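Local coordinates for 6-phospho-beta-d glycosidase (Streptococcus pyogenes, PDB 5FOO), which probably hydrolyses 6-phospho-beta-D-glucosides as a family 1 glycoside hydrolase, and binds the probe 6-phosphocyclophellitol covalently, at residues 362-374 with 386-400. The protein carries 1 engineered substitution. Sequence-based numbering, arbitrary orientation.
Sequences WFLSENGVGISGE and DDYRIQFLKEHLTYL. With JAZ (6-phosphocyclophellitol), chain G.
Strand 362-367, the seventh of the beta/alpha barrel, and the loop after it pack against the first part of helix 387-405, and Val-369 meets Phe-392 at the middle of this contact. Val-369 CB sits over one ring face, 3.6 Å from the Phe-392 centroid, a CH-pi contact. His-396 CE1 covers the opposite face, and His-396 ND1 donates to Phe-392 O. Arg-389 starts with CG anti to the backbone N (chi1 -178°) and bends at chi3, which brings its guanidinium edge to the loop. NE and NH2 of Arg-389 both donate to Val-369 O, the NH2 bond being 3.0 Å. NH1 and NH2 of Arg-389 also grip Glu-374 OE2 end-on. In this salt bridge Arg-389 NH1 lies 2.9 Å from Glu-374 OE2 and meets the syn lone pair of that oxygen; Arg-389 NH2 reaches it from above the carboxylate plane. Arg-389 NH1 also bridges to Asp-386 OD2, which Ser-449 binds too. Tyr-388 OH donates a very short bond to Glu-374 OE2 (2.5 Å), while Lys-447 holds Glu-374 OE1. At the other end Trp-362 CH2 touches Leu-400 CD1 at 3.6 Å. Glu-366 OE2 is bonded covalently to C5 of 6-phosphocyclophellitol, as expected for the strand-seven nucleophile of family 1 TIM barrels.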
ATOM      1  N   TRP A 362      10.857   8.780  -5.747  1.00 26.47           N
ATOM      2  CA  TRP A 362       9.672   7.936  -5.551  1.00 26.43           C
ATOM      3  C   TRP A 362       9.740   6.749  -6.483  1.00 28.22           C
ATOM      4  O   TRP A 362      10.434   6.804  -7.492  1.00 26.63           O
ATOM      5  CB  TRP A 362       8.398   8.773  -5.803  1.00 25.53           C
ATOM      6  CG  TRP A 362       8.240   9.192  -7.238  1.00 26.72           C
ATOM      7  CD1 TRP A 362       8.862  10.255  -7.844  1.00 28.13           C
ATOM      8  CD2 TRP A 362       7.423   8.580  -8.249  1.00 26.20           C
ATOM      9  NE1 TRP A 362       8.488  10.332  -9.164  1.00 29.27           N
ATOM     10  CE2 TRP A 362       7.608   9.323  -9.441  1.00 28.48           C
ATOM     11  CE3 TRP A 362       6.556   7.473  -8.273  1.00 26.27           C
ATOM     12  CZ2 TRP A 362       6.961   8.997 -10.638  1.00 27.49           C
ATOM     13  CZ3 TRP A 362       5.919   7.149  -9.458  1.00 27.51           C
ATOM     14  CH2 TRP A 362       6.120   7.917 -10.623  1.00 26.86           C
ATOM     15  N   PHE A 363       9.066   5.666  -6.125  1.00 28.84           N
ATOM     16  CA  PHE A 363       8.822   4.555  -7.049  1.00 27.74           C
ATOM     17  C   PHE A 363       7.347   4.090  -7.101  1.00 30.14           C
ATOM     18  O   PHE A 363       6.571   4.313  -6.176  1.00 29.51           O
ATOM     19  CB  PHE A 363       9.726   3.381  -6.741  1.00 25.56           C
ATOM     20  CG  PHE A 363       9.307   2.542  -5.581  1.00 25.97           C
ATOM     21  CD1 PHE A 363       9.257   3.055  -4.303  1.00 23.97           C
ATOM     22  CD2 PHE A 363       9.019   1.164  -5.755  1.00 24.08           C
ATOM     23  CE1 PHE A 363       8.938   2.233  -3.251  1.00 24.33           C
ATOM     24  CE2 PHE A 363       8.675   0.372  -4.696  1.00 23.05           C
ATOM     25  CZ  PHE A 363       8.667   0.904  -3.434  1.00 22.89           C
ATOM     26  N   LEU A 364       6.971   3.463  -8.200  1.00 28.25           N
ATOM     27  CA  LEU A 364       5.605   3.012  -8.361  1.00 28.16           C
ATOM     28  C   LEU A 364       5.542   1.697  -7.657  1.00 27.45           C
ATOM     29  O   LEU A 364       6.003   0.671  -8.171  1.00 29.32           O
ATOM     30  CB  LEU A 364       5.252   2.878  -9.816  1.00 30.78           C
ATOM     31  CG  LEU A 364       3.811   2.493 -10.179  1.00 34.55           C
ATOM     32  CD1 LEU A 364       2.813   3.392  -9.495  1.00 38.61           C
ATOM     33  CD2 LEU A 364       3.639   2.618 -11.686  1.00 37.92           C
ATOM     34  N   SER A 365       4.951   1.725  -6.473  1.00 26.60           N
ATOM     35  CA  SER A 365       5.127   0.674  -5.474  1.00 26.81           C
ATOM     36  C   SER A 365       4.089  -0.427  -5.523  1.00 28.41           C
ATOM     37  O   SER A 365       4.263  -1.477  -4.832  1.00 24.39           O
ATOM     38  CB  SER A 365       5.182   1.312  -4.058  1.00 28.46           C
ATOM     39  OG  SER A 365       4.221   2.374  -3.966  1.00 28.54           O
ATOM     40  N   GLU A 366       3.035  -0.233  -6.327  1.00 26.07           N
ATOM     41  CA  GLU A 366       2.009  -1.268  -6.447  1.00 28.09           C
ATOM     42  C   GLU A 366       1.248  -1.003  -7.749  1.00 26.66           C
ATOM     43  O   GLU A 366       0.536  -0.047  -7.859  1.00 26.56           O
ATOM     44  CB  GLU A 366       1.038  -1.182  -5.244  1.00 26.29           C
ATOM     45  CG  GLU A 366      -0.160  -2.126  -5.266  1.00 30.85           C
ATOM     46  CD  GLU A 366      -1.307  -1.768  -4.326  1.00 29.02           C
ATOM     47  OE1 GLU A 366      -1.477  -0.616  -3.927  1.00 28.43           O
ATOM     48  OE2 GLU A 366      -2.132  -2.777  -3.983  1.00 30.61           O
ATOM     49  N   ASN A 367       1.429  -1.840  -8.737  1.00 26.43           N
ATOM     50  CA  ASN A 367       0.729  -1.646  -9.992  1.00 27.59           C
ATOM     51  C   ASN A 367       0.480  -3.025 -10.477  1.00 26.22           C
ATOM     52  O   ASN A 367       1.412  -3.770 -10.562  1.00 28.20           O
ATOM     53  CB  ASN A 367       1.583  -0.857 -11.001  1.00 28.87           C
ATOM     54  CG  ASN A 367       0.939  -0.734 -12.337  1.00 26.84           C
ATOM     55  OD1 ASN A 367       1.390  -1.317 -13.312  1.00 28.87           O
ATOM     56  ND2 ASN A 367      -0.130   0.015 -12.389  1.00 27.45           N
ATOM     57  N   GLY A 368      -0.783  -3.366 -10.759  1.00 25.58           N
ATOM     58  CA  GLY A 368      -1.148  -4.667 -11.276  1.00 24.80           C
ATOM     59  C   GLY A 368      -2.618  -4.714 -11.618  1.00 24.91           C
ATOM     60  O   GLY A 368      -3.360  -3.709 -11.459  1.00 26.01           O
ATOM     61  N   VAL A 369      -3.004  -5.869 -12.124  1.00 25.77           N
ATOM     62  CA  VAL A 369      -4.371  -6.132 -12.592  1.00 25.62           C
ATOM     63  C   VAL A 369      -4.799  -7.535 -12.133  1.00 26.92           C
ATOM     64  O   VAL A 369      -4.051  -8.525 -12.246  1.00 26.98           O
ATOM     65  CB  VAL A 369      -4.525  -5.992 -14.136  1.00 27.64           C
ATOM     66  CG1 VAL A 369      -3.696  -7.006 -14.910  1.00 26.32           C
ATOM     67  CG2 VAL A 369      -6.013  -6.116 -14.512  1.00 28.04           C
ATOM     68  N   GLY A 370      -6.018  -7.587 -11.615  1.00 28.35           N
ATOM     69  CA  GLY A 370      -6.576  -8.755 -10.978  1.00 31.17           C
ATOM     70  C   GLY A 370      -7.740  -9.297 -11.810  1.00 31.72           C
ATOM     71  O   GLY A 370      -8.603  -8.506 -12.225  1.00 30.07           O
ATOM     72  N   ILE A 371      -7.775 -10.620 -12.007  1.00 29.23           N
ATOM     73  CA  ILE A 371      -8.728 -11.311 -12.915  1.00 36.32           C
ATOM     74  C   ILE A 371      -9.135 -12.588 -12.218  1.00 37.43           C
ATOM     75  O   ILE A 371      -8.307 -13.211 -11.554  1.00 32.88           O
ATOM     76  CB  ILE A 371      -8.001 -11.629 -14.252  1.00 42.41           C
ATOM     77  CG1 ILE A 371      -7.711 -10.321 -14.992  1.00 46.96           C
ATOM     78  CG2 ILE A 371      -8.730 -12.591 -15.187  1.00 39.52           C
ATOM     79  CD1 ILE A 371      -8.964  -9.534 -15.318  1.00 48.66           C
ATOM     80  N   SER A 372     -10.403 -12.968 -12.320  1.00 38.51           N
ATOM     81  CA  SER A 372     -10.871 -14.298 -11.861  1.00 41.21           C
ATOM     82  C   SER A 372     -10.778 -15.387 -12.953  1.00 37.32           C
ATOM     83  O   SER A 372     -10.471 -15.123 -14.117  1.00 41.44           O
ATOM     84  CB  SER A 372     -12.303 -14.199 -11.322  1.00 44.96           C
ATOM     85  OG  SER A 372     -13.147 -13.780 -12.358  1.00 47.49           O
ATOM     86  N   GLY A 373     -10.981 -16.628 -12.550  1.00 38.44           N
ATOM     87  CA  GLY A 373     -11.083 -17.723 -13.497  1.00 39.46           C
ATOM     88  C   GLY A 373      -9.909 -17.867 -14.454  1.00 46.16           C
ATOM     89  O   GLY A 373     -10.102 -18.164 -15.671  1.00 41.77           O
ATOM     90  N   GLU A 374      -8.683 -17.706 -13.929  1.00 39.13           N
ATOM     91  CA  GLU A 374      -7.532 -17.721 -14.828  1.00 39.81           C
ATOM     92  C   GLU A 374      -7.260 -19.117 -15.369  1.00 43.39           C
ATOM     93  O   GLU A 374      -6.425 -19.254 -16.255  1.00 40.83           O
ATOM     94  CB  GLU A 374      -6.251 -17.164 -14.160  1.00 38.37           C
ATOM     95  CG  GLU A 374      -6.308 -15.683 -13.838  1.00 36.09           C
ATOM     96  CD  GLU A 374      -4.939 -15.091 -13.560  1.00 33.20           C
ATOM     97  OE1 GLU A 374      -4.173 -15.683 -12.726  1.00 33.15           O
ATOM     98  OE2 GLU A 374      -4.657 -14.051 -14.202  1.00 29.13           O
ATOM     99  N   ASP A 386      -1.423 -15.233 -19.528  1.00 36.67           N
ATOM    100  CA  ASP A 386      -2.046 -13.981 -19.089  1.00 31.60           C
ATOM    101  C   ASP A 386      -1.584 -12.817 -19.901  1.00 33.83           C
ATOM    102  O   ASP A 386      -0.962 -11.877 -19.355  1.00 35.00           O
ATOM    103  CB  ASP A 386      -1.810 -13.739 -17.580  1.00 31.42           C
ATOM    104  CG  ASP A 386      -0.324 -13.766 -17.166  1.00 28.76           C
ATOM    105  OD1 ASP A 386       0.552 -14.324 -17.877  1.00 29.48           O
ATOM    106  OD2 ASP A 386      -0.036 -13.281 -16.063  1.00 28.73           O
ATOM    107  N   ASP A 387      -1.873 -12.829 -21.207  1.00 35.03           N
ATOM    108  CA  ASP A 387      -1.464 -11.689 -22.052  1.00 37.65           C
ATOM    109  C   ASP A 387      -2.186 -10.390 -21.720  1.00 35.02           C
ATOM    110  O   ASP A 387      -1.616  -9.323 -21.945  1.00 33.27           O
ATOM    111  CB  ASP A 387      -1.361 -11.967 -23.563  1.00 44.12           C
ATOM    112  CG  ASP A 387      -2.469 -12.777 -24.090  1.00 56.65           C
ATOM    113  OD1 ASP A 387      -3.649 -12.474 -23.778  1.00 57.47           O
ATOM    114  OD2 ASP A 387      -2.141 -13.736 -24.833  1.00 73.86           O
ATOM    115  N   TYR A 388      -3.418 -10.463 -21.189  1.00 31.71           N
ATOM    116  CA  TYR A 388      -4.056  -9.285 -20.600  1.00 29.93           C
ATOM    117  C   TYR A 388      -3.150  -8.609 -19.527  1.00 30.54           C
ATOM    118  O   TYR A 388      -3.122  -7.411 -19.426  1.00 31.05           O
ATOM    119  CB  TYR A 388      -5.410  -9.614 -19.992  1.00 31.22           C
ATOM    120  CG  TYR A 388      -5.369 -10.814 -19.082  1.00 28.88           C
ATOM    121  CD1 TYR A 388      -5.607 -12.089 -19.581  1.00 33.25           C
ATOM    122  CD2 TYR A 388      -5.137 -10.676 -17.721  1.00 29.58           C
ATOM    123  CE1 TYR A 388      -5.543 -13.214 -18.745  1.00 34.47           C
ATOM    124  CE2 TYR A 388      -5.106 -11.785 -16.869  1.00 30.27           C
ATOM    125  CZ  TYR A 388      -5.310 -13.048 -17.396  1.00 34.30           C
ATOM    126  OH  TYR A 388      -5.264 -14.153 -16.622  1.00 39.30           O
ATOM    127  N   ARG A 389      -2.435  -9.384 -18.710  1.00 32.40           N
ATOM    128  CA  ARG A 389      -1.590  -8.805 -17.631  1.00 28.38           C
ATOM    129  C   ARG A 389      -0.288  -8.171 -18.201  1.00 26.33           C
ATOM    130  O   ARG A 389       0.113  -7.064 -17.844  1.00 26.98           O
ATOM    131  CB  ARG A 389      -1.266  -9.875 -16.589  1.00 27.41           C
ATOM    132  CG  ARG A 389      -0.434  -9.331 -15.438  1.00 28.36           C
ATOM    133  CD  ARG A 389      -0.420 -10.255 -14.255  1.00 29.88           C
ATOM    134  NE  ARG A 389      -1.756 -10.337 -13.721  1.00 29.40           N
ATOM    135  CZ  ARG A 389      -2.548 -11.404 -13.774  1.00 29.16           C
ATOM    136  NH1 ARG A 389      -2.143 -12.560 -14.338  1.00 28.79           N
ATOM    137  NH2 ARG A 389      -3.793 -11.295 -13.249  1.00 26.49           N
ATOM    138  N   ILE A 390       0.350  -8.886 -19.123  1.00 30.19           N
ATOM    139  CA  ILE A 390       1.464  -8.346 -19.932  1.00 29.69           C
ATOM    140  C   ILE A 390       1.111  -7.020 -20.573  1.00 30.73           C
ATOM    141  O   ILE A 390       1.803  -6.000 -20.356  1.00 25.02           O
ATOM    142  CB  ILE A 390       1.898  -9.344 -20.991  1.00 32.82           C
ATOM    143  CG1 ILE A 390       2.515 -10.562 -20.271  1.00 30.71           C
ATOM    144  CG2 ILE A 390       2.867  -8.694 -22.004  1.00 33.67           C
ATOM    145  CD1 ILE A 390       2.895 -11.725 -21.188  1.00 32.88           C
ATOM    146  N   GLN A 391      -0.010  -6.996 -21.288  1.00 27.34           N
ATOM    147  CA  GLN A 391      -0.462  -5.779 -21.883  1.00 26.93           C
ATOM    148  C   GLN A 391      -0.687  -4.672 -20.837  1.00 29.97           C
ATOM    149  O   GLN A 391      -0.196  -3.528 -20.982  1.00 28.17           O
ATOM    150  CB  GLN A 391      -1.750  -6.037 -22.640  1.00 32.76           C
ATOM    151  CG  GLN A 391      -2.263  -4.837 -23.397  1.00 36.86           C
ATOM    152  CD  GLN A 391      -1.292  -4.473 -24.518  1.00 52.69           C
ATOM    153  OE1 GLN A 391      -0.610  -5.363 -25.089  1.00 55.72           O
ATOM    154  NE2 GLN A 391      -1.186  -3.168 -24.817  1.00 54.01           N
ATOM    155  N   PHE A 392      -1.446  -4.961 -19.784  1.00 27.37           N
ATOM    156  CA  PHE A 392      -1.675  -3.945 -18.739  1.00 28.72           C
ATOM    157  C   PHE A 392      -0.326  -3.426 -18.190  1.00 25.68           C
ATOM    158  O   PHE A 392      -0.136  -2.227 -18.071  1.00 26.41           O
ATOM    159  CB  PHE A 392      -2.558  -4.550 -17.618  1.00 27.42           C
ATOM    160  CG  PHE A 392      -2.881  -3.634 -16.439  1.00 27.76           C
ATOM    161  CD1 PHE A 392      -1.974  -3.450 -15.394  1.00 26.73           C
ATOM    162  CD2 PHE A 392      -4.161  -3.082 -16.284  1.00 24.91           C
ATOM    163  CE1 PHE A 392      -2.313  -2.668 -14.278  1.00 27.24           C
ATOM    164  CE2 PHE A 392      -4.485  -2.339 -15.189  1.00 26.76           C
ATOM    165  CZ  PHE A 392      -3.584  -2.130 -14.168  1.00 24.63           C
ATOM    166  N   LEU A 393       0.548  -4.327 -17.757  1.00 27.25           N
ATOM    167  CA  LEU A 393       1.850  -3.882 -17.155  1.00 29.97           C
ATOM    168  C   LEU A 393       2.647  -3.054 -18.165  1.00 31.50           C
ATOM    169  O   LEU A 393       3.109  -1.969 -17.856  1.00 32.95           O
ATOM    170  CB  LEU A 393       2.661  -5.056 -16.617  1.00 29.79           C
ATOM    171  CG  LEU A 393       1.984  -5.849 -15.466  1.00 29.11           C
ATOM    172  CD1 LEU A 393       2.847  -7.019 -15.081  1.00 28.70           C
ATOM    173  CD2 LEU A 393       1.607  -5.045 -14.240  1.00 27.84           C
ATOM    174  N   LYS A 394       2.688  -3.532 -19.400  1.00 32.53           N
ATOM    175  CA  LYS A 394       3.419  -2.874 -20.499  1.00 34.44           C
ATOM    176  C   LYS A 394       2.942  -1.459 -20.706  1.00 32.72           C
ATOM    177  O   LYS A 394       3.752  -0.526 -20.703  1.00 29.85           O
ATOM    178  CB  LYS A 394       3.290  -3.700 -21.791  1.00 34.38           C
ATOM    179  CG  LYS A 394       3.987  -3.143 -23.002  1.00 40.54           C
ATOM    180  CD  LYS A 394       4.467  -4.261 -23.925  1.00 47.52           C
ATOM    181  CE  LYS A 394       5.102  -3.632 -25.171  1.00 55.09           C
ATOM    182  NZ  LYS A 394       5.991  -4.538 -25.945  1.00 60.68           N
ATOM    183  N   GLU A 395       1.627  -1.260 -20.830  1.00 31.46           N
ATOM    184  CA  GLU A 395       1.109   0.128 -20.944  1.00 30.97           C
ATOM    185  C   GLU A 395       1.454   1.039 -19.780  1.00 28.65           C
ATOM    186  O   GLU A 395       1.723   2.231 -19.990  1.00 29.38           O
ATOM    187  CB  GLU A 395      -0.428   0.173 -21.151  1.00 33.11           C
ATOM    188  CG  GLU A 395      -0.874  -0.412 -22.487  1.00 37.20           C
ATOM    189  CD  GLU A 395      -2.397  -0.580 -22.607  1.00 42.76           C
ATOM    190  OE1 GLU A 395      -3.156   0.191 -21.969  1.00 42.72           O
ATOM    191  OE2 GLU A 395      -2.826  -1.510 -23.330  1.00 44.67           O
ATOM    192  N   HIS A 396       1.368   0.535 -18.549  1.00 25.96           N
ATOM    193  CA  HIS A 396       1.554   1.415 -17.381  1.00 27.83           C
ATOM    194  C   HIS A 396       3.044   1.824 -17.312  1.00 27.65           C
ATOM    195  O   HIS A 396       3.388   3.004 -17.071  1.00 27.55           O
ATOM    196  CB  HIS A 396       1.040   0.736 -16.088  1.00 27.68           C
ATOM    197  CG  HIS A 396      -0.451   0.796 -15.949  1.00 28.93           C
ATOM    198  ND1 HIS A 396      -1.297  -0.036 -16.665  1.00 27.16           N
ATOM    199  CD2 HIS A 396      -1.253   1.608 -15.218  1.00 28.96           C
ATOM    200  CE1 HIS A 396      -2.548   0.279 -16.405  1.00 27.12           C
ATOM    201  NE2 HIS A 396      -2.557   1.264 -15.528  1.00 26.31           N
ATOM    202  N   LEU A 397       3.881   0.824 -17.566  1.00 25.67           N
ATOM    203  CA  LEU A 397       5.332   0.995 -17.675  1.00 28.12           C
ATOM    204  C   LEU A 397       5.722   1.931 -18.780  1.00 27.38           C
ATOM    205  O   LEU A 397       6.718   2.640 -18.623  1.00 31.10           O
ATOM    206  CB  LEU A 397       6.063  -0.328 -17.892  1.00 27.90           C
ATOM    207  CG  LEU A 397       6.542  -1.007 -16.640  1.00 31.33           C
ATOM    208  CD1 LEU A 397       7.005  -2.385 -16.997  1.00 35.05           C
ATOM    209  CD2 LEU A 397       7.690  -0.262 -16.001  1.00 33.18           C
ATOM    210  N   THR A 398       4.965   1.950 -19.889  1.00 30.46           N
ATOM    211  CA  THR A 398       5.257   2.860 -20.989  1.00 29.38           C
ATOM    212  C   THR A 398       5.023   4.281 -20.510  1.00 34.53           C
ATOM    213  O   THR A 398       5.785   5.221 -20.859  1.00 35.04           O
ATOM    214  CB  THR A 398       4.421   2.563 -22.231  1.00 32.81           C
ATOM    215  OG1 THR A 398       4.726   1.243 -22.693  1.00 33.17           O
ATOM    216  CG2 THR A 398       4.747   3.513 -23.304  1.00 31.74           C
ATOM    217  N   TYR A 399       3.971   4.484 -19.721  1.00 30.76           N
ATOM    218  CA  TYR A 399       3.744   5.825 -19.256  1.00 31.34           C
ATOM    219  C   TYR A 399       4.675   6.222 -18.113  1.00 28.50           C
ATOM    220  O   TYR A 399       4.961   7.391 -17.981  1.00 29.90           O
ATOM    221  CB  TYR A 399       2.299   6.057 -18.896  1.00 33.12           C
ATOM    222  CG  TYR A 399       1.427   6.259 -20.105  1.00 33.65           C
ATOM    223  CD1 TYR A 399       1.329   7.508 -20.699  1.00 37.08           C
ATOM    224  CD2 TYR A 399       0.729   5.205 -20.651  1.00 34.88           C
ATOM    225  CE1 TYR A 399       0.545   7.702 -21.819  1.00 39.53           C
ATOM    226  CE2 TYR A 399      -0.072   5.377 -21.766  1.00 38.52           C
ATOM    227  CZ  TYR A 399      -0.167   6.638 -22.333  1.00 39.61           C
ATOM    228  OH  TYR A 399      -0.959   6.811 -23.413  1.00 40.60           O
ATOM    229  N   LEU A 400       5.144   5.264 -17.316  1.00 30.47           N
ATOM    230  CA  LEU A 400       6.184   5.544 -16.310  1.00 31.45           C
ATOM    231  C   LEU A 400       7.461   5.994 -17.018  1.00 26.03           C
ATOM    232  O   LEU A 400       8.085   6.945 -16.614  1.00 28.67           O
ATOM    233  CB  LEU A 400       6.456   4.310 -15.467  1.00 30.34           C
ATOM    234  CG  LEU A 400       7.276   4.570 -14.246  1.00 31.17           C
ATOM    235  CD1 LEU A 400       6.540   5.490 -13.277  1.00 35.26           C
ATOM    236  CD2 LEU A 400       7.651   3.258 -13.601  1.00 27.37           C
TER
HETATM  237  C2  JAZ G1464      -4.409  -5.171  -2.513  1.00 26.07           C
HETATM  238  C3  JAZ G1464      -3.169  -4.562  -1.825  1.00 26.17           C
HETATM  239  C4  JAZ G1464      -3.245  -3.039  -1.831  1.00 27.23           C
HETATM  240  C5  JAZ G1464      -3.360  -2.465  -3.236  1.00 27.97           C
HETATM  241  C6  JAZ G1464      -4.495  -3.125  -3.988  1.00 27.41           C
HETATM  242  C7  JAZ G1464      -4.420  -4.651  -3.946  1.00 27.03           C
HETATM  243  C8  JAZ G1464      -5.477  -5.310  -4.828  1.00 30.22           C
HETATM  244  O9  JAZ G1464      -6.751  -4.951  -4.301  1.00 31.84           O
HETATM  245  P10 JAZ G1464      -7.963  -5.966  -4.458  1.00 33.46           P
HETATM  246  O11 JAZ G1464      -9.084  -5.286  -3.755  1.00 38.26           O
HETATM  247  O12 JAZ G1464      -7.577  -7.332  -4.071  1.00 44.00           O
HETATM  248  O13 JAZ G1464      -8.211  -6.064  -5.900  1.00 33.99           O
HETATM  249  O14 JAZ G1464      -5.749  -2.638  -3.493  1.00 29.32           O
HETATM  250  O15 JAZ G1464      -4.310  -6.598  -2.572  1.00 26.66           O
HETATM  251  O16 JAZ G1464      -3.178  -5.017  -0.495  1.00 27.02           O
HETATM  252  O17 JAZ G1464      -2.117  -2.495  -1.168  1.00 29.49           O
HETATM  253  O   HOH W   1      -0.744  -8.084 -11.755  1.00 29.88           O